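Local coordinates for Acarbose/maltose binding protein GacH (Streptomyces glaucescens, PDB 3K01) that binds acarbose and an acarbose homolog as the solute receptor of an ABC transporter, and probably maltose as well, at residues 34-37 and 38-42; 186-189 and 190-193; 307-310 and 311-315. All coordinates share one frame; numbering follows the deposited sequence.

All three contacts are local turns where the chain enters a helix, or a 3-10 turn just before one. Contacts 1 and 3 belong to the same part of the fold. Contact 1 leaves strand 28-34 and contact 3 packs against it, with centres about 22 Å apart. Contact 2 lies across the centre of the chain from contact 3, at about 38 Å between centres. Contact 1 is a surface contact of polar and charged groups. Contact 2 is partly buried, and the carboxylate of Asp-188 bonds a backbone N-H and lies at the edge of a tryptophan ring. Contact 3, also partly buried, starts helix 309-320, with backbone bonds, a capping asparagine and one tyrosine ring.

Contact 1: 34-37 and 38-42; sequences DTSN and EAEKA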
# COMPACT_ATOMS: atom_id res chain seq x y z
N ASP A 34 -6.58 16.24 -5.26
CA ASP A 34 -5.35 15.52 -5.02
C ASP A 34 -5.11 15.39 -3.53
O ASP A 34 -5.43 16.30 -2.76
CB ASP A 34 -4.21 16.29 -5.68
CG ASP A 34 -2.85 15.65 -5.47
OD1 ASP A 34 -2.76 14.41 -5.29
OD2 ASP A 34 -1.86 16.41 -5.48
N THR A 35 -4.57 14.25 -3.10
CA THR A 35 -4.28 14.01 -1.67
C THR A 35 -2.76 13.96 -1.40
O THR A 35 -2.35 13.59 -0.29
CB THR A 35 -4.80 12.66 -1.24
OG1 THR A 35 -4.19 11.68 -2.08
CG2 THR A 35 -6.32 12.58 -1.36
N SER A 36 -1.93 14.29 -2.38
CA SER A 36 -0.49 14.22 -2.19
C SER A 36 -0.04 15.17 -1.07
O SER A 36 -0.73 16.13 -0.70
CB SER A 36 0.25 14.46 -3.51
OG SER A 36 0.21 15.83 -3.86
N ASN A 37 1.12 14.86 -0.50
CA ASN A 37 1.59 15.59 0.68
C ASN A 37 2.21 16.96 0.39
O ASN A 37 2.32 17.39 -0.77
CB ASN A 37 2.51 14.70 1.55
CG ASN A 37 3.85 14.45 0.92
OD1 ASN A 37 4.35 15.25 0.14
ND2 ASN A 37 4.47 13.34 1.30
N GLU A 38 2.63 17.64 1.45
CA GLU A 38 3.18 18.99 1.34
C GLU A 38 4.33 19.09 0.35
O GLU A 38 4.42 20.07 -0.39
CB GLU A 38 3.62 19.48 2.73
CG GLU A 38 4.38 20.80 2.76
CD GLU A 38 3.52 22.00 2.41
OE1 GLU A 38 2.28 21.96 2.63
OE2 GLU A 38 4.09 23.01 1.93
N ALA A 39 5.20 18.08 0.34
CA ALA A 39 6.37 18.08 -0.53
C ALA A 39 6.02 17.71 -1.97
O ALA A 39 6.78 18.00 -2.89
CB ALA A 39 7.43 17.13 0.01
N GLU A 40 4.89 17.01 -2.14
CA GLU A 40 4.50 16.50 -3.47
C GLU A 40 3.55 17.41 -4.23
O GLU A 40 3.49 17.33 -5.45
CB GLU A 40 3.83 15.13 -3.31
CG GLU A 40 4.77 14.07 -2.78
CD GLU A 40 4.07 12.84 -2.26
OE1 GLU A 40 2.84 12.88 -1.98
OE2 GLU A 40 4.80 11.82 -2.10
N LYS A 41 2.82 18.26 -3.51
CA LYS A 41 1.65 18.91 -4.11
C LYS A 41 1.98 19.95 -5.18
O LYS A 41 1.21 20.10 -6.13
CB LYS A 41 0.71 19.48 -3.05
CG LYS A 41 1.31 20.62 -2.22
CD LYS A 41 0.39 21.00 -1.08
CE LYS A 41 0.96 22.19 -0.30
NZ LYS A 41 0.09 22.49 0.86
N ALA A 42 3.11 20.64 -5.06
CA ALA A 42 3.50 21.59 -6.11
C ALA A 42 3.72 20.87 -7.44
O ALA A 42 3.28 21.32 -8.49
CB ALA A 42 4.75 22.41 -5.73
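Asn-37 and Glu-40 trade bonds between side chain and backbone. Glu-40 OE1 accepts from Asn-37 N at 3.0 Å, on the anti side of the carboxylate. The bond is nearly straight (169°). In return, Asn-37 OD1 takes the N-H of Glu-40 at 2.9 Å (OD1 to N), with the donor nearly in line with the C=O. OD1 also receives a weak bond from Ala-39 N. Glu-40 N is shared, for Asn-37 O accepts it too. Asn-37 CG sits between its own backbone N and carbonyl carbon (chi1 71°). This folds the amide back over the turn, where it stacks on the Glu-40 carboxylate with the two planes 20° apart.

The exchange has the bond pattern of a capping box. It lies where the loop after strand 28-34 runs into helix 41-49, within the type 2 periplasmic-binding-protein fold. An Asx turn comes just before it: Asp-34 OD1 accepts from Ser-36 N at 3.0 Å.

The inner side is tight. Ser-36 is buried, and its CB lies 3.6 Å from Glu-40 CB. Its OG packs 3.4 Å from Lys-41 CA and donates to Asp-34 OD2 at 2.7 Å. Tyr-62, on strand 58-64, also bonds OD2.

The outer side is looser. Glu-38 and Ala-39 are exposed there, as is Asn-37 despite its bonds. Here the extended chain of Lys-41 reaches back, and its NZ forms a salt bridge with Glu-38 OE1 at 2.9 Å, coming from above the carboxylate plane.

Contact 2: 186-189 and 190-193; sequences GDDP and YWFL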
# COMPACT_ATOMS: atom_id res chain seq x y z
N GLY A 186 3.64 -4.40 16.25
CA GLY A 186 2.56 -5.17 16.87
C GLY A 186 1.24 -4.46 17.01
O GLY A 186 0.29 -5.08 17.48
N ASP A 187 1.19 -3.17 16.67
CA ASP A 187 0.02 -2.36 17.00
C ASP A 187 -0.69 -1.86 15.76
O ASP A 187 -1.59 -1.01 15.89
CB ASP A 187 0.39 -1.17 17.90
CG ASP A 187 1.25 -0.14 17.19
OD1 ASP A 187 1.97 -0.51 16.25
OD2 ASP A 187 1.23 1.07 17.58
N ASP A 188 -0.31 -2.33 14.58
CA ASP A 188 -0.94 -1.86 13.35
C ASP A 188 -1.19 -3.07 12.45
O ASP A 188 -0.26 -3.80 12.12
CB ASP A 188 -0.06 -0.81 12.63
CG ASP A 188 -0.77 -0.21 11.44
OD1 ASP A 188 -1.27 -0.96 10.59
OD2 ASP A 188 -0.83 1.05 11.39
N PRO A 189 -2.46 -3.31 12.07
CA PRO A 189 -2.83 -4.57 11.44
C PRO A 189 -2.26 -4.72 10.03
O PRO A 189 -2.15 -5.83 9.55
CB PRO A 189 -4.36 -4.49 11.39
CG PRO A 189 -4.66 -3.06 11.38
CD PRO A 189 -3.62 -2.41 12.24
N TYR A 190 -1.86 -3.62 9.39
CA TYR A 190 -1.30 -3.75 8.04
C TYR A 190 -0.02 -4.60 8.08
O TYR A 190 0.29 -5.32 7.14
CB TYR A 190 -1.02 -2.35 7.52
CG TYR A 190 -0.82 -2.23 6.03
CD1 TYR A 190 -1.84 -2.57 5.13
CD2 TYR A 190 0.35 -1.70 5.51
CE1 TYR A 190 -1.70 -2.39 3.79
CE2 TYR A 190 0.51 -1.56 4.13
CZ TYR A 190 -0.54 -1.88 3.30
OH TYR A 190 -0.41 -1.74 1.93
N TRP A 191 0.69 -4.52 9.22
CA TRP A 191 1.92 -5.28 9.42
C TRP A 191 1.71 -6.74 9.75
O TRP A 191 2.67 -7.50 9.78
CB TRP A 191 2.80 -4.61 10.48
CG TRP A 191 3.69 -3.47 9.93
CD1 TRP A 191 5.05 -3.53 9.74
CD2 TRP A 191 3.30 -2.13 9.55
NE1 TRP A 191 5.51 -2.33 9.26
CE2 TRP A 191 4.47 -1.46 9.12
CE3 TRP A 191 2.08 -1.45 9.52
CZ2 TRP A 191 4.44 -0.13 8.66
CZ3 TRP A 191 2.05 -0.13 9.07
CH2 TRP A 191 3.22 0.52 8.64
N PHE A 192 0.46 -7.16 10.00
CA PHE A 192 0.19 -8.57 10.11
C PHE A 192 0.18 -9.27 8.75
O PHE A 192 0.48 -10.47 8.65
CB PHE A 192 -1.16 -8.77 10.83
CG PHE A 192 -1.56 -10.19 11.01
CD1 PHE A 192 -0.86 -11.01 11.89
CD2 PHE A 192 -2.65 -10.72 10.32
CE1 PHE A 192 -1.27 -12.35 12.10
CE2 PHE A 192 -3.05 -12.07 10.54
CZ PHE A 192 -2.36 -12.86 11.41
N LEU A 193 -0.21 -8.52 7.72
CA LEU A 193 -0.51 -9.15 6.46
C LEU A 193 0.66 -9.91 5.82
O LEU A 193 0.45 -11.00 5.29
CB LEU A 193 -1.17 -8.15 5.49
CG LEU A 193 -2.52 -7.60 5.98
CD1 LEU A 193 -3.03 -6.54 5.01
CD2 LEU A 193 -3.56 -8.71 6.10
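Asp-188 meets both Tyr-190 and Trp-191 through its carboxylate. OD1 accepts from Tyr-190 N at 3.0 Å, and the bond is fairly straight (155°). The donor comes in nearly end-on to the C-O bond. The same OD1 lies at the edge of the Trp-191 ring, in its plane, 3.6 Å from CE3. An oxygen there faces the C-H edge of the indole, which probably suits its negative charge. The carboxylate itself is turned 70° from the indole plane. CG of Asp-188 points away from its own backbone N (chi1 -174°), and this carries the carboxylate forward over the turn. There it runs beside the Tyr-190 side chain, with OD1 3.4 Å from Tyr-190 CB.

Turn bonds hold these positions. The bond to Tyr-190 N closes an Asx turn with Pro-189 as its middle residue. Asp-188 O also accepts from Trp-191 N, at 3.1 Å. This wraps residues 189-191 into a short 3-10 turn in the loop that leads from strand 180-183 to helix 193-198. Pro-189 O continues the winding and takes Phe-192 N at 3.0 Å. Phe-192 CB comes within 3.4 Å of the same oxygen, Pro-189 O.

Further out, Arg-185 ties several groups together. It makes a cation-pi contact with Trp-191, a salt bridge with Asp-187 and a long, weak ion pair with Asp-188 OD2. The Trp-191 ring is held at its other end by the bond from NE1 to Val-258 O. Phe-192 stacks on Tyr-222 of helix 216-230, while Pro-189 rests on Phe-376 and Ile-379 of helix 376-387.

Contact 3: 307-310 and 311-315; sequences KNLD and ASYAF
Asn-308 O is gripped twice by Ser-312. The backbone N of Ser-312 bonds it at 3.0 Å, close to the carbonyl plane. Ser-312 OG donates to the same oxygen at 2.8 Å, from above that plane. OG reaches back because it lies anti to its own carbonyl carbon (chi1 -60°).

Asn-308 is the N-cap of helix 309-320. Its OD1 accepts a weak bond from Ala-311 N at 3.3 Å. The amide also packs against the Ala-311 methyl, with ND2 3.4 Å from CB. ND2 is bonded to Ser-27 O and Thr-29 O, and this fixes which way the amide is turned.

One step on, the next helix bond follows. Leu-309 O takes Tyr-313 N at 2.8 Å, in a nearly straight bond (161°). The same carbonyl oxygen lies over one face of the Tyr-313 ring, offset toward the rim and 3.2 Å from CG. Leu-309 CB adds an apolar touch, 3.9 Å from Tyr-313 CZ. Asp-310 OD1 approaches the ring obliquely, near CE2.

The helix start packs into the fold through several residues. Ala-311 lies on Val-30 of strand 28-34, Ser-312 on Val-87 of strand 87-91, and both Leu-309 and Ser-312 on Val-302 of strand 293-302. Phe-315 reaches Phe-32 of strand 28-34 and meets Phe-51, at the start of helix 51-54, edge-to-face.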
# COMPACT_ATOMS: atom_id res chain seq x y z
N LYS A 307 -20.31 16.66 -14.38
CA LYS A 307 -20.90 17.35 -15.53
C LYS A 307 -19.91 17.49 -16.67
O LYS A 307 -20.20 18.13 -17.69
CB LYS A 307 -21.44 18.72 -15.12
CG LYS A 307 -22.55 18.67 -14.07
CD LYS A 307 -23.74 17.84 -14.49
CE LYS A 307 -24.93 18.05 -13.55
NZ LYS A 307 -25.99 17.02 -13.79
N ASN A 308 -18.74 16.89 -16.51
CA ASN A 308 -17.78 16.90 -17.58
C ASN A 308 -17.08 15.56 -17.71
O ASN A 308 -15.85 15.44 -17.57
CB ASN A 308 -16.78 18.04 -17.42
CG ASN A 308 -16.10 18.38 -18.73
OD1 ASN A 308 -16.27 17.67 -19.75
ND2 ASN A 308 -15.31 19.45 -18.73
N LEU A 309 -17.87 14.54 -17.99
CA LEU A 309 -17.32 13.19 -18.07
C LEU A 309 -16.28 13.07 -19.14
O LEU A 309 -15.22 12.47 -18.93
CB LEU A 309 -18.43 12.16 -18.29
CG LEU A 309 -19.36 11.89 -17.11
CD1 LEU A 309 -20.54 11.08 -17.60
CD2 LEU A 309 -18.63 11.17 -15.97
N ASP A 310 -16.52 13.63 -20.31
CA ASP A 310 -15.58 13.42 -21.39
C ASP A 310 -14.20 14.01 -21.10
O ASP A 310 -13.17 13.37 -21.35
CB ASP A 310 -16.16 13.92 -22.72
CG ASP A 310 -17.34 13.10 -23.19
OD1 ASP A 310 -17.39 11.89 -22.93
OD2 ASP A 310 -18.23 13.70 -23.84
N ALA A 311 -14.17 15.22 -20.54
CA ALA A 311 -12.87 15.82 -20.22
C ALA A 311 -12.22 15.07 -19.06
O ALA A 311 -10.99 14.97 -19.01
CB ALA A 311 -13.00 17.30 -19.92
N SER A 312 -13.05 14.57 -18.14
CA SER A 312 -12.54 13.81 -17.01
C SER A 312 -11.93 12.49 -17.45
O SER A 312 -10.88 12.09 -16.93
CB SER A 312 -13.62 13.57 -15.95
OG SER A 312 -14.12 14.79 -15.44
N TYR A 313 -12.54 11.80 -18.41
CA TYR A 313 -11.93 10.57 -18.93
C TYR A 313 -10.55 10.88 -19.49
O TYR A 313 -9.58 10.15 -19.23
CB TYR A 313 -12.77 10.01 -20.08
CG TYR A 313 -14.18 9.56 -19.74
CD1 TYR A 313 -14.52 9.08 -18.47
CD2 TYR A 313 -15.18 9.60 -20.71
CE1 TYR A 313 -15.82 8.67 -18.18
CE2 TYR A 313 -16.47 9.20 -20.44
CZ TYR A 313 -16.80 8.74 -19.18
OH TYR A 313 -18.08 8.34 -18.91
N ALA A 314 -10.44 11.96 -20.27
CA ALA A 314 -9.18 12.32 -20.86
C ALA A 314 -8.16 12.76 -19.79
O ALA A 314 -6.96 12.45 -19.90
CB ALA A 314 -9.38 13.44 -21.89
N PHE A 315 -8.64 13.43 -18.75
CA PHE A 315 -7.73 13.86 -17.69
C PHE A 315 -7.13 12.66 -16.93
O PHE A 315 -5.92 12.63 -16.67
CB PHE A 315 -8.46 14.78 -16.72
CG PHE A 315 -7.59 15.30 -15.60
CD1 PHE A 315 -6.74 16.38 -15.83
CD2 PHE A 315 -7.61 14.70 -14.36
CE1 PHE A 315 -5.93 16.86 -14.81
CE2 PHE A 315 -6.80 15.18 -13.32
CZ PHE A 315 -5.96 16.26 -13.55